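Long-range contacts in nitrite oxidoreductase subunit B (Kuenenia stuttgartiensis, PDB 7B04), which carries three [4Fe-4S] clusters and one [3Fe-4S] cluster and probably relays electrons between the other subunits of the nitrite-oxidising complex: residues 5-10 and 106-111; 56-61 and 222-227; 70-75 and 137-142; 97-102 and 284-289. One frame throughout, in Å; residues are numbered along the deposited sequence.

Contact 1 (5-10 and 106-111)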
# COMPACT_ATOMS: atom_id res chain seq x y z
N HIS A 5 -17.63 -37.35 10.10
CA HIS A 5 -16.87 -36.87 11.25
C HIS A 5 -16.12 -35.59 10.91
O HIS A 5 -15.39 -35.53 9.92
CB HIS A 5 -15.90 -37.93 11.75
CG HIS A 5 -15.08 -37.49 12.92
ND1 HIS A 5 -15.61 -37.34 14.19
CD2 HIS A 5 -13.77 -37.15 13.02
CE1 HIS A 5 -14.66 -36.93 15.01
NE2 HIS A 5 -13.54 -36.81 14.33
N ASN A 6 -16.30 -34.57 11.74
CA ASN A 6 -15.53 -33.33 11.67
C ASN A 6 -14.79 -33.16 12.99
O ASN A 6 -15.42 -33.01 14.04
CB ASN A 6 -16.43 -32.12 11.40
CG ASN A 6 -15.68 -30.78 11.48
OD1 ASN A 6 -14.76 -30.61 12.27
ND2 ASN A 6 -16.09 -29.83 10.67
N TRP A 7 -13.47 -33.15 12.92
CA TRP A 7 -12.69 -33.01 14.14
C TRP A 7 -12.67 -31.58 14.68
O TRP A 7 -12.41 -31.40 15.87
CB TRP A 7 -11.27 -33.54 13.94
CG TRP A 7 -10.47 -32.85 12.90
CD1 TRP A 7 -10.38 -33.16 11.57
CD2 TRP A 7 -9.59 -31.74 13.11
NE1 TRP A 7 -9.51 -32.30 10.95
CE2 TRP A 7 -9.01 -31.42 11.87
CE3 TRP A 7 -9.24 -30.98 14.24
CZ2 TRP A 7 -8.11 -30.37 11.72
CZ3 TRP A 7 -8.34 -29.95 14.08
CH2 TRP A 7 -7.79 -29.65 12.84
N HIS A 8 -12.94 -30.57 13.84
CA HIS A 8 -13.05 -29.21 14.37
C HIS A 8 -14.19 -29.13 15.37
O HIS A 8 -14.03 -28.61 16.48
CB HIS A 8 -13.28 -28.20 13.25
CG HIS A 8 -12.16 -28.07 12.28
ND1 HIS A 8 -12.25 -27.30 11.14
CD2 HIS A 8 -10.92 -28.62 12.27
CE1 HIS A 8 -11.11 -27.37 10.48
NE2 HIS A 8 -10.29 -28.16 11.14
N LEU A 9 -15.35 -29.65 15.00
CA LEU A 9 -16.51 -29.66 15.88
C LEU A 9 -16.44 -30.78 16.91
O LEU A 9 -17.19 -30.75 17.89
CB LEU A 9 -17.79 -29.80 15.08
CG LEU A 9 -18.08 -28.77 13.99
CD1 LEU A 9 -19.43 -29.03 13.37
CD2 LEU A 9 -18.02 -27.37 14.58
N GLY A 10 -15.57 -31.76 16.71
CA GLY A 10 -15.52 -32.88 17.64
C GLY A 10 -16.80 -33.67 17.64
O GLY A 10 -17.15 -34.30 18.65
N ALA A 106 -11.17 -34.81 18.52
CA ALA A 106 -11.95 -33.67 19.00
C ALA A 106 -11.03 -32.74 19.80
O ALA A 106 -11.15 -32.63 21.03
CB ALA A 106 -13.13 -34.14 19.85
N PRO A 107 -10.10 -32.07 19.13
CA PRO A 107 -9.08 -31.31 19.88
C PRO A 107 -9.63 -30.12 20.64
O PRO A 107 -9.18 -29.84 21.75
CB PRO A 107 -8.09 -30.87 18.78
CG PRO A 107 -8.46 -31.65 17.56
CD PRO A 107 -9.91 -31.95 17.67
N TYR A 108 -10.60 -29.40 20.07
CA TYR A 108 -11.13 -28.21 20.71
C TYR A 108 -12.30 -28.50 21.64
O TYR A 108 -12.61 -27.67 22.50
CB TYR A 108 -11.56 -27.19 19.65
CG TYR A 108 -10.57 -27.05 18.52
CD1 TYR A 108 -9.30 -26.56 18.75
CD2 TYR A 108 -10.91 -27.42 17.22
CE1 TYR A 108 -8.38 -26.43 17.72
CE2 TYR A 108 -10.00 -27.30 16.19
CZ TYR A 108 -8.74 -26.80 16.44
OH TYR A 108 -7.83 -26.68 15.42
N GLY A 109 -12.96 -29.64 21.49
CA GLY A 109 -14.13 -29.94 22.29
C GLY A 109 -15.25 -30.46 21.42
O GLY A 109 -15.00 -31.14 20.41
N THR A 110 -16.49 -30.17 21.78
CA THR A 110 -17.64 -30.56 20.98
C THR A 110 -18.60 -29.39 20.86
O THR A 110 -19.06 -28.86 21.87
CB THR A 110 -18.35 -31.78 21.57
OG1 THR A 110 -17.40 -32.82 21.80
CG2 THR A 110 -19.42 -32.29 20.60
N TYR A 111 -18.89 -28.99 19.63
CA TYR A 111 -19.82 -27.91 19.34
C TYR A 111 -21.18 -28.53 19.06
O TYR A 111 -21.33 -29.32 18.12
CB TYR A 111 -19.32 -27.09 18.14
CG TYR A 111 -20.23 -26.00 17.62
CD1 TYR A 111 -20.47 -24.84 18.35
CD2 TYR A 111 -20.82 -26.11 16.36
CE1 TYR A 111 -21.29 -23.84 17.86
CE2 TYR A 111 -21.64 -25.11 15.86
CZ TYR A 111 -21.87 -23.98 16.61
OH TYR A 111 -22.69 -22.99 16.11
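The rings of Trp-7 and Tyr-108 lie with their planes only 30° apart, yet they are slid so far past each other that they barely overlap, the centroid of the Tyr-108 ring standing 5.9 Å from that of the six-membered ring of Trp-7. What touches is a corner of each: Trp-7 CZ3 lies 3.6 Å from Tyr-108 OH. His-8 CD2 sits above one face of the indole, near its rim, and at the edge of the phenol lies the carbonyl of His-8, its O 3.4 Å from Tyr-108 CD2. With CG between the backbone N and the carbonyl carbon (chi1 62°), Trp-7 is carried over to Pro-107, which meets it at about a right angle, Pro-107 CG 3.5 Å from Trp-7 CE3; a rigid ring suits this place. With Tyr-108 cut back to an alanine, the rim of Trp-7 and the backbone of His-8 would probably face a gap. Tyr-111 N donates to Leu-9 O at 3.0 Å, and Leu-9 CD2 packs beside the Tyr-111 ring. Gly-10 is apt here: its phi is positive, and a side chain would collide with Gly-109 O and Ala-106. Asn-6 OD1 accepts from Leu-9 N, an Asx motif. Residues 7-10 thus link antiparallel strands 3-6 and 11-14, while strand 110-111 pairs with strand 89-91; Trp-7 and Pro-107 pack on helix 279-286, and Tyr-108 on strand 291-292.

Contact 2 (56-61 and 222-227). With SF4 (iron/sulfur cluster), chain Y; SF4 (iron/sulfur cluster), chain Z.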
# COMPACT_ATOMS: atom_id res chain seq x y z
N GLU A 56 -13.26 -8.13 -12.61
CA GLU A 56 -12.78 -6.86 -12.07
C GLU A 56 -13.09 -6.74 -10.59
O GLU A 56 -12.33 -6.10 -9.84
CB GLU A 56 -13.38 -5.70 -12.85
CG GLU A 56 -13.01 -5.69 -14.33
CD GLU A 56 -13.96 -6.51 -15.18
OE1 GLU A 56 -14.91 -7.10 -14.62
OE2 GLU A 56 -13.77 -6.57 -16.42
N PHE A 57 -14.20 -7.33 -10.14
CA PHE A 57 -14.58 -7.30 -8.74
C PHE A 57 -14.04 -8.48 -7.95
O PHE A 57 -14.21 -8.53 -6.73
CB PHE A 57 -16.11 -7.29 -8.61
CG PHE A 57 -16.74 -8.64 -8.87
CD1 PHE A 57 -16.96 -9.08 -10.16
CD2 PHE A 57 -17.11 -9.46 -7.82
CE1 PHE A 57 -17.53 -10.31 -10.41
CE2 PHE A 57 -17.69 -10.70 -8.05
CZ PHE A 57 -17.90 -11.12 -9.35
N MET A 58 -13.38 -9.43 -8.61
CA MET A 58 -13.00 -10.69 -7.99
C MET A 58 -11.65 -10.54 -7.29
O MET A 58 -10.66 -10.17 -7.93
CB MET A 58 -12.95 -11.81 -9.03
CG MET A 58 -14.32 -12.37 -9.38
SD MET A 58 -14.36 -13.34 -10.90
CE MET A 58 -13.16 -14.62 -10.52
N TRP A 59 -11.62 -10.81 -5.99
CA TRP A 59 -10.41 -10.81 -5.18
C TRP A 59 -10.40 -12.11 -4.38
O TRP A 59 -10.90 -12.15 -3.26
CB TRP A 59 -10.35 -9.57 -4.27
CG TRP A 59 -10.44 -8.27 -5.02
CD1 TRP A 59 -11.57 -7.57 -5.30
CD2 TRP A 59 -9.35 -7.53 -5.57
NE1 TRP A 59 -11.26 -6.43 -6.00
CE2 TRP A 59 -9.90 -6.38 -6.18
CE3 TRP A 59 -7.97 -7.71 -5.61
CZ2 TRP A 59 -9.11 -5.42 -6.82
CZ3 TRP A 59 -7.18 -6.76 -6.24
CH2 TRP A 59 -7.76 -5.63 -6.84
N TRP A 60 -9.87 -13.17 -4.98
CA TRP A 60 -9.87 -14.48 -4.30
C TRP A 60 -9.10 -14.34 -3.00
O TRP A 60 -9.55 -14.84 -2.02
CB TRP A 60 -9.30 -15.56 -5.22
CG TRP A 60 -10.06 -15.75 -6.50
CD1 TRP A 60 -11.31 -15.31 -6.78
CD2 TRP A 60 -9.63 -16.46 -7.67
NE1 TRP A 60 -11.68 -15.69 -8.03
CE2 TRP A 60 -10.66 -16.38 -8.60
CE3 TRP A 60 -8.47 -17.14 -8.02
CZ2 TRP A 60 -10.57 -16.96 -9.85
CZ3 TRP A 60 -8.38 -17.71 -9.25
CH2 TRP A 60 -9.41 -17.62 -10.15
N ASN A 61 -7.98 -13.64 -3.01
CA ASN A 61 -7.28 -13.40 -1.74
C ASN A 61 -7.60 -11.96 -1.35
O ASN A 61 -7.48 -11.10 -2.19
CB ASN A 61 -5.78 -13.63 -1.82
CG ASN A 61 -5.07 -13.32 -0.52
OD1 ASN A 61 -4.77 -14.20 0.25
ND2 ASN A 61 -4.79 -12.06 -0.26
N LYS A 222 -16.18 -17.27 -1.35
CA LYS A 222 -15.06 -17.36 -2.27
C LYS A 222 -15.47 -17.62 -3.73
O LYS A 222 -14.88 -17.02 -4.63
CB LYS A 222 -14.07 -18.42 -1.80
CG LYS A 222 -13.33 -18.03 -0.52
CD LYS A 222 -12.35 -16.88 -0.77
CE LYS A 222 -12.85 -15.57 -0.19
NZ LYS A 222 -11.88 -14.46 -0.38
N PRO A 223 -16.44 -18.50 -4.01
CA PRO A 223 -16.87 -18.67 -5.41
C PRO A 223 -17.53 -17.40 -5.93
O PRO A 223 -18.43 -16.85 -5.30
CB PRO A 223 -17.86 -19.84 -5.35
CG PRO A 223 -17.59 -20.51 -4.06
CD PRO A 223 -17.17 -19.42 -3.13
N MET A 224 -17.08 -16.95 -7.09
CA MET A 224 -17.53 -15.69 -7.66
C MET A 224 -17.91 -15.90 -9.12
O MET A 224 -17.22 -16.60 -9.86
CB MET A 224 -16.45 -14.62 -7.54
CG MET A 224 -15.98 -14.39 -6.12
SD MET A 224 -14.49 -13.38 -5.99
CE MET A 224 -13.98 -13.75 -4.31
N TYR A 225 -19.02 -15.28 -9.52
CA TYR A 225 -19.56 -15.43 -10.86
C TYR A 225 -18.89 -14.45 -11.81
O TYR A 225 -18.87 -13.24 -11.56
CB TYR A 225 -21.07 -15.21 -10.84
CG TYR A 225 -21.76 -15.32 -12.18
CD1 TYR A 225 -21.82 -16.53 -12.86
CD2 TYR A 225 -22.39 -14.22 -12.75
CE1 TYR A 225 -22.48 -16.63 -14.08
CE2 TYR A 225 -23.03 -14.31 -13.97
CZ TYR A 225 -23.08 -15.52 -14.63
OH TYR A 225 -23.72 -15.61 -15.84
N ARG A 226 -18.33 -14.99 -12.89
CA ARG A 226 -17.65 -14.18 -13.90
C ARG A 226 -18.64 -13.76 -14.98
O ARG A 226 -19.12 -14.60 -15.74
CB ARG A 226 -16.48 -14.95 -14.52
CG ARG A 226 -15.53 -14.06 -15.29
CD ARG A 226 -14.28 -14.78 -15.72
NE ARG A 226 -13.53 -13.97 -16.67
CZ ARG A 226 -12.54 -14.42 -17.43
NH1 ARG A 226 -12.16 -15.69 -17.37
NH2 ARG A 226 -11.92 -13.59 -18.26
N GLY A 227 -19.00 -12.48 -14.96
CA GLY A 227 -19.93 -11.96 -15.96
C GLY A 227 -19.57 -12.32 -17.39
O GLY A 227 -20.45 -12.65 -18.19
FE1 SF4 Y . -4.84 -16.89 -5.72
FE2 SF4 Y . -5.95 -18.96 -4.32
FE3 SF4 Y . -3.83 -17.58 -3.27
FE4 SF4 Y . -3.46 -19.23 -5.42
S1 SF4 Y . -4.10 -19.84 -3.32
S2 SF4 Y . -2.64 -17.12 -5.17
S3 SF4 Y . -5.43 -18.94 -6.54
S4 SF4 Y . -5.92 -16.76 -3.71
FE1 SF4 Z . -16.05 -21.92 0.21
FE2 SF4 Z . -14.87 -24.08 1.41
FE3 SF4 Z . -13.56 -22.74 -0.58
FE4 SF4 Z . -15.76 -24.26 -1.18
S1 SF4 Z . -13.76 -25.00 -0.36
S2 SF4 Z . -15.31 -22.16 -1.93
S3 SF4 Z . -17.03 -23.92 0.69
S4 SF4 Z . -14.15 -21.92 1.46
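This is a buried Met-aromatic contact, reinforced by one hydrogen bond from a lysine, between the loop that follows helix 40-46 and the start of strand 224-226. Each segment also touches a cluster of its own. Met-224 fills the middle, a long and flexible apolar chain that can reach several partners at once. With CG anti to its carbonyl carbon (chi1 -56°) and the rest extended, it runs past Met-58 in the opposite direction and puts SD 3.5 Å from Met-58 CG. The same sulfur lies at the edge of the Trp-60 indole, SD to CD1 3.8 Å, and obliquely off the Phe-57 ring. Phe-57 turns its own edge to the backbone, CZ being 3.2 Å from Tyr-225 O, while Met-58 CG sits above one face, toward the rim. Segment 222-227 belongs to a ferredoxin-type region, and strand 224-226 forms a two-stranded antiparallel sheet with strand 231-233. Pro-223 CD packs 3.5 Å from S2 of one [4Fe-4S] cluster; across the contact, Trp-60 CE3 lies 3.8 Å from S3 of another. Lys-222 bends at chi2 and chi3 so that NZ donates to Trp-60 O at 2.9 Å, coming from above the carbonyl plane. A weak bond to Asn-62 OD1 adds a second partner, and the ammonium charge probably helps offset the negative charge of the nearby clusters. Beyond, Tyr-225 OH bonds to Ala-124 O of subunit C.

Contact 3 (70-75 and 137-142)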
# COMPACT_ATOMS: atom_id res chain seq x y z
N GLY A 70 -14.85 -6.35 5.73
CA GLY A 70 -15.14 -7.59 5.02
C GLY A 70 -15.25 -7.48 3.52
O GLY A 70 -15.59 -6.41 2.99
N PHE A 71 -14.98 -8.57 2.82
CA PHE A 71 -15.20 -8.68 1.37
C PHE A 71 -15.81 -10.03 1.08
O PHE A 71 -15.12 -11.07 1.21
CB PHE A 71 -13.91 -8.51 0.57
CG PHE A 71 -14.07 -8.80 -0.89
CD1 PHE A 71 -14.71 -7.89 -1.72
CD2 PHE A 71 -13.63 -9.99 -1.44
CE1 PHE A 71 -14.88 -8.15 -3.07
CE2 PHE A 71 -13.80 -10.26 -2.79
CZ PHE A 71 -14.42 -9.34 -3.60
N PRO A 72 -17.09 -10.10 0.69
CA PRO A 72 -18.00 -8.97 0.45
C PRO A 72 -18.40 -8.30 1.75
O PRO A 72 -18.14 -8.86 2.82
CB PRO A 72 -19.22 -9.65 -0.22
CG PRO A 72 -18.73 -11.02 -0.63
CD PRO A 72 -17.76 -11.38 0.44
N GLN A 73 -19.03 -7.14 1.66
CA GLN A 73 -19.29 -6.32 2.84
C GLN A 73 -20.12 -7.08 3.87
O GLN A 73 -21.22 -7.56 3.58
CB GLN A 73 -19.99 -5.03 2.42
CG GLN A 73 -19.34 -4.39 1.20
CD GLN A 73 -20.19 -3.31 0.57
OE1 GLN A 73 -21.27 -2.98 1.06
NE2 GLN A 73 -19.71 -2.76 -0.54
N SER A 74 -19.59 -7.16 5.09
CA SER A 74 -20.26 -7.77 6.23
C SER A 74 -20.64 -9.23 5.95
O SER A 74 -21.72 -9.70 6.32
CB SER A 74 -21.48 -6.96 6.64
OG SER A 74 -21.11 -5.70 7.15
N TRP A 75 -19.72 -9.96 5.32
CA TRP A 75 -20.00 -11.35 4.94
C TRP A 75 -20.15 -12.27 6.15
O TRP A 75 -20.99 -13.17 6.14
CB TRP A 75 -18.90 -11.87 4.02
CG TRP A 75 -17.60 -12.04 4.74
CD1 TRP A 75 -16.64 -11.10 4.95
CD2 TRP A 75 -17.14 -13.24 5.38
NE1 TRP A 75 -15.60 -11.63 5.67
CE2 TRP A 75 -15.88 -12.95 5.94
CE3 TRP A 75 -17.66 -14.53 5.52
CZ2 TRP A 75 -15.14 -13.90 6.64
CZ3 TRP A 75 -16.91 -15.47 6.21
CH2 TRP A 75 -15.67 -15.15 6.76
N LYS A 137 -23.52 -4.94 -5.61
CA LYS A 137 -23.15 -3.80 -4.79
C LYS A 137 -22.47 -4.21 -3.49
O LYS A 137 -21.78 -3.39 -2.87
CB LYS A 137 -24.37 -2.93 -4.50
CG LYS A 137 -24.79 -2.12 -5.72
CD LYS A 137 -26.07 -1.33 -5.49
CE LYS A 137 -26.38 -0.49 -6.72
NZ LYS A 137 -27.72 0.15 -6.66
N GLU A 138 -22.64 -5.46 -3.06
CA GLU A 138 -21.96 -5.94 -1.86
C GLU A 138 -20.56 -6.45 -2.15
O GLU A 138 -19.80 -6.70 -1.20
CB GLU A 138 -22.77 -7.07 -1.20
CG GLU A 138 -24.20 -6.71 -0.85
CD GLU A 138 -24.95 -7.86 -0.21
OE1 GLU A 138 -24.34 -8.94 -0.02
OE2 GLU A 138 -26.14 -7.70 0.11
N TRP A 139 -20.19 -6.59 -3.42
CA TRP A 139 -18.83 -6.91 -3.81
C TRP A 139 -17.95 -5.68 -3.97
O TRP A 139 -16.74 -5.81 -4.14
CB TRP A 139 -18.82 -7.72 -5.11
CG TRP A 139 -19.47 -9.06 -4.98
CD1 TRP A 139 -20.76 -9.38 -5.30
CD2 TRP A 139 -18.87 -10.26 -4.48
NE1 TRP A 139 -21.00 -10.71 -5.03
CE2 TRP A 139 -19.85 -11.27 -4.53
CE3 TRP A 139 -17.60 -10.59 -4.00
CZ2 TRP A 139 -19.60 -12.58 -4.12
CZ3 TRP A 139 -17.35 -11.89 -3.60
CH2 TRP A 139 -18.35 -12.87 -3.66
N ARG A 140 -18.54 -4.48 -3.93
CA ARG A 140 -17.75 -3.27 -3.95
C ARG A 140 -16.98 -3.13 -2.64
O ARG A 140 -17.22 -3.85 -1.67
CB ARG A 140 -18.65 -2.05 -4.17
CG ARG A 140 -19.73 -2.26 -5.21
CD ARG A 140 -20.61 -1.02 -5.36
NE ARG A 140 -21.46 -0.79 -4.19
CZ ARG A 140 -22.22 0.29 -4.03
NH1 ARG A 140 -22.24 1.23 -4.96
NH2 ARG A 140 -22.96 0.42 -2.94
N SER A 141 -16.04 -2.18 -2.63
CA SER A 141 -15.27 -1.86 -1.43
C SER A 141 -14.54 -3.09 -0.90
O SER A 141 -14.88 -3.57 0.19
CB SER A 141 -16.18 -1.28 -0.35
OG SER A 141 -16.85 -0.12 -0.83
N PRO A 142 -13.57 -3.63 -1.62
CA PRO A 142 -12.87 -4.82 -1.11
C PRO A 142 -12.13 -4.57 0.19
O PRO A 142 -11.94 -5.50 0.98
CB PRO A 142 -11.90 -5.18 -2.25
CG PRO A 142 -12.46 -4.50 -3.46
CD PRO A 142 -13.08 -3.24 -2.95
O HOH W 1 -22.53 -9.58 1.44
O HOH W 2 -23.25 -1.57 -0.72
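Pro-72 sets CG over one face of the Trp-139 indole, 3.5 Å from the centroid of the six-membered ring and 16° off the normal, a CH-pi contact suited to a rigid ring that turns its C-H bonds to a pi face. Phe-71 meets the same indole in an offset edge-to-face pair: the edge of Trp-139 is turned to the face of Phe-71, planes at 70°, with Phe-71 CZ 3.4 Å from Trp-139 CE3. The rim of the phenyl itself meets the backbone, CE1 3.2 Å from Trp-139 O. Gln-73 supplies the polar half: its N donates to Glu-138 O at 3.0 Å, and its extended side chain brings NE2 2.9 Å from Arg-140 O, nearly straight at 173° though above that carbonyl plane. Arg-140 in turn bonds through NE to Lys-137 O at 2.9 Å, and a water joins Gln-73 OE1, Lys-137 O and Arg-140 NH2, so the carboxamide is fixed at both ends. Farther out, Trp-139 NE1 donates to Pro-134 O, and Arg-140 forms a salt bridge with Asp-1120 of subunit A. The peptide before Pro-72 is cis, and residues 72-75 form a type II beta turn leading directly into helix 75-81: two irregular loops locked together at a subunit interface.

Contact 4 (97-102 and 284-289); sequences KETSQY and IRHQKI
The C-terminal part of helix 279-286, which widens into a pi-type turn, meets the irregular loop 97-102 in a small surface contact away from the cluster sites. Of the loop's residues Thr-99 faces the helix and does most of the touching. Its CG2, anti to the backbone N (chi1 -63° for OG1), stands over the centre of the His-286 imidazole, 3.9 Å from the ring centroid and 12° off the normal, a CH-pi contact. The same methyl lies 3.4 Å from Arg-285 O and 4.0 Å from Arg-285 CB, so a short beta-branched residue with one apolar arm fits between ring and backbone. Arg-285 reaches the next part of the loop. Bent at chi2 and chi3, its side chain brings the guanidinium against the backbone of the loop: Ser-100 O lies over one face, 3.5 Å from NH1 but at an angle too poor for a hydrogen bond, while Gln-101 O is 3.4 Å from NH1. The group also makes a cation-pi contact with Trp-7 and packs on Pro-107. Were Arg-285 a leucine, Trp-7 would probably lose its cation and the carbonyls of Ser-100 and Gln-101 the positive charge beside them. The loop has its own fastenings, for Ser-100 OG and Gln-101 O both bond to Thr-104 OG1, and Tyr-102 N to Asp-274 OD1. The contact rests on van der Waals packing, on the CH-pi contact and probably on the attraction of the buried guanidinium charge for the nearby carbonyl oxygens.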
# COMPACT_ATOMS: atom_id res chain seq x y z
N LYS A 97 -7.22 -35.22 25.05
CA LYS A 97 -5.92 -34.85 25.65
C LYS A 97 -4.86 -35.34 24.67
O LYS A 97 -3.85 -34.68 24.50
CB LYS A 97 -5.73 -35.58 26.97
N GLU A 98 -5.14 -36.49 24.07
CA GLU A 98 -4.27 -37.18 23.10
C GLU A 98 -4.27 -36.41 21.79
O GLU A 98 -5.26 -35.77 21.51
CB GLU A 98 -4.96 -38.50 22.74
CG GLU A 98 -6.06 -38.34 21.69
CD GLU A 98 -6.57 -39.55 20.93
OE1 GLU A 98 -7.77 -39.67 20.79
OE2 GLU A 98 -5.77 -40.36 20.46
N THR A 99 -3.20 -36.48 21.00
CA THR A 99 -3.27 -35.87 19.66
C THR A 99 -3.79 -36.98 18.75
O THR A 99 -3.11 -37.96 18.59
CB THR A 99 -1.92 -35.33 19.21
OG1 THR A 99 -1.58 -34.31 20.13
CG2 THR A 99 -1.99 -34.76 17.82
N SER A 100 -4.97 -36.79 18.18
CA SER A 100 -5.62 -37.84 17.36
C SER A 100 -4.97 -37.97 15.99
O SER A 100 -4.34 -37.04 15.55
CB SER A 100 -7.09 -37.59 17.25
OG SER A 100 -7.77 -38.78 16.94
N GLN A 101 -5.21 -39.09 15.33
CA GLN A 101 -4.61 -39.36 14.01
C GLN A 101 -5.23 -38.47 12.94
O GLN A 101 -6.34 -38.01 13.10
CB GLN A 101 -4.67 -40.85 13.67
CG GLN A 101 -5.70 -41.62 14.48
CD GLN A 101 -6.31 -42.73 13.67
OE1 GLN A 101 -5.83 -43.07 12.61
NE2 GLN A 101 -7.36 -43.32 14.18
N TYR A 102 -4.50 -38.29 11.85
CA TYR A 102 -4.92 -37.43 10.76
C TYR A 102 -6.40 -37.63 10.43
O TYR A 102 -6.82 -38.74 10.10
CB TYR A 102 -4.04 -37.72 9.54
CG TYR A 102 -4.56 -37.17 8.23
CD1 TYR A 102 -4.53 -35.81 7.96
CD2 TYR A 102 -5.05 -38.03 7.25
CE1 TYR A 102 -5.00 -35.31 6.76
CE2 TYR A 102 -5.52 -37.54 6.05
CZ TYR A 102 -5.49 -36.18 5.81
OH TYR A 102 -5.96 -35.69 4.61
N ILE A 284 -0.74 -27.27 14.00
CA ILE A 284 -2.20 -27.34 14.01
C ILE A 284 -2.72 -28.36 15.01
O ILE A 284 -3.68 -28.10 15.73
CB ILE A 284 -2.72 -27.63 12.59
CG1 ILE A 284 -2.25 -26.56 11.61
CG2 ILE A 284 -4.24 -27.73 12.58
CD1 ILE A 284 -2.33 -26.98 10.17
N ARG A 285 -2.10 -29.54 15.08
CA ARG A 285 -2.64 -30.62 15.90
C ARG A 285 -1.81 -30.94 17.13
O ARG A 285 -2.37 -31.43 18.11
CB ARG A 285 -2.76 -31.90 15.06
CG ARG A 285 -3.68 -31.76 13.86
CD ARG A 285 -5.13 -31.76 14.30
NE ARG A 285 -5.79 -33.02 13.97
CZ ARG A 285 -6.34 -33.82 14.87
NH1 ARG A 285 -6.92 -34.95 14.49
NH2 ARG A 285 -6.31 -33.50 16.16
N HIS A 286 -0.51 -30.66 17.12
CA HIS A 286 0.31 -30.92 18.29
C HIS A 286 0.45 -29.70 19.19
O HIS A 286 0.51 -29.83 20.41
CB HIS A 286 1.68 -31.44 17.86
CG HIS A 286 1.63 -32.80 17.22
ND1 HIS A 286 1.33 -32.99 15.89
CD2 HIS A 286 1.82 -34.03 17.75
CE1 HIS A 286 1.35 -34.28 15.62
NE2 HIS A 286 1.64 -34.93 16.73
N GLN A 287 0.50 -28.50 18.59
CA GLN A 287 0.55 -27.27 19.37
C GLN A 287 -0.80 -26.59 19.51
O GLN A 287 -1.00 -25.84 20.47
CB GLN A 287 1.54 -26.29 18.73
CG GLN A 287 2.99 -26.72 18.80
CD GLN A 287 3.52 -26.72 20.22
OE1 GLN A 287 3.78 -27.77 20.81
NE2 GLN A 287 3.69 -25.53 20.79
N LYS A 288 -1.73 -26.86 18.59
CA LYS A 288 -3.07 -26.26 18.61
C LYS A 288 -2.98 -24.74 18.73
O LYS A 288 -3.78 -24.10 19.42
CB LYS A 288 -3.93 -26.85 19.73
CG LYS A 288 -4.19 -28.34 19.59
CD LYS A 288 -5.13 -28.84 20.67
CE LYS A 288 -4.49 -28.77 22.04
NZ LYS A 288 -3.33 -29.69 22.16
N ILE A 289 -1.99 -24.15 18.06
CA ILE A 289 -1.75 -22.72 18.13
C ILE A 289 -2.43 -22.03 16.95
O ILE A 289 -2.80 -20.85 17.03
CB ILE A 289 -0.24 -22.40 18.17
CG1 ILE A 289 -0.01 -20.93 18.52
CG2 ILE A 289 0.43 -22.77 16.85
CD1 ILE A 289 1.41 -20.62 18.93

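The four contacts fall into two pairs. Contacts 1 and 4 have centres 11 Å apart and share helix 279-286, whose Arg-285 touches Trp-7 and Pro-107. Contacts 2 and 3 are likewise 11 Å apart between centres and meet where Phe-57 and Trp-59 pack on Phe-71, Trp-139 and Pro-142. Between the pairs the centres are 30 to 35 Å apart; contact 4 lies across the chain's centre from contacts 2 and 3. Along the chain the first segments come in the order 1, 2, 3, 4 and the second in the order 1, 3, 2, 4, so distant parts interleave. Only contact 2 touches clusters directly. Contacts 2 and 3 adjoin subunits A and C, contact 1 touches subunit A, and no other chain touches contact 4.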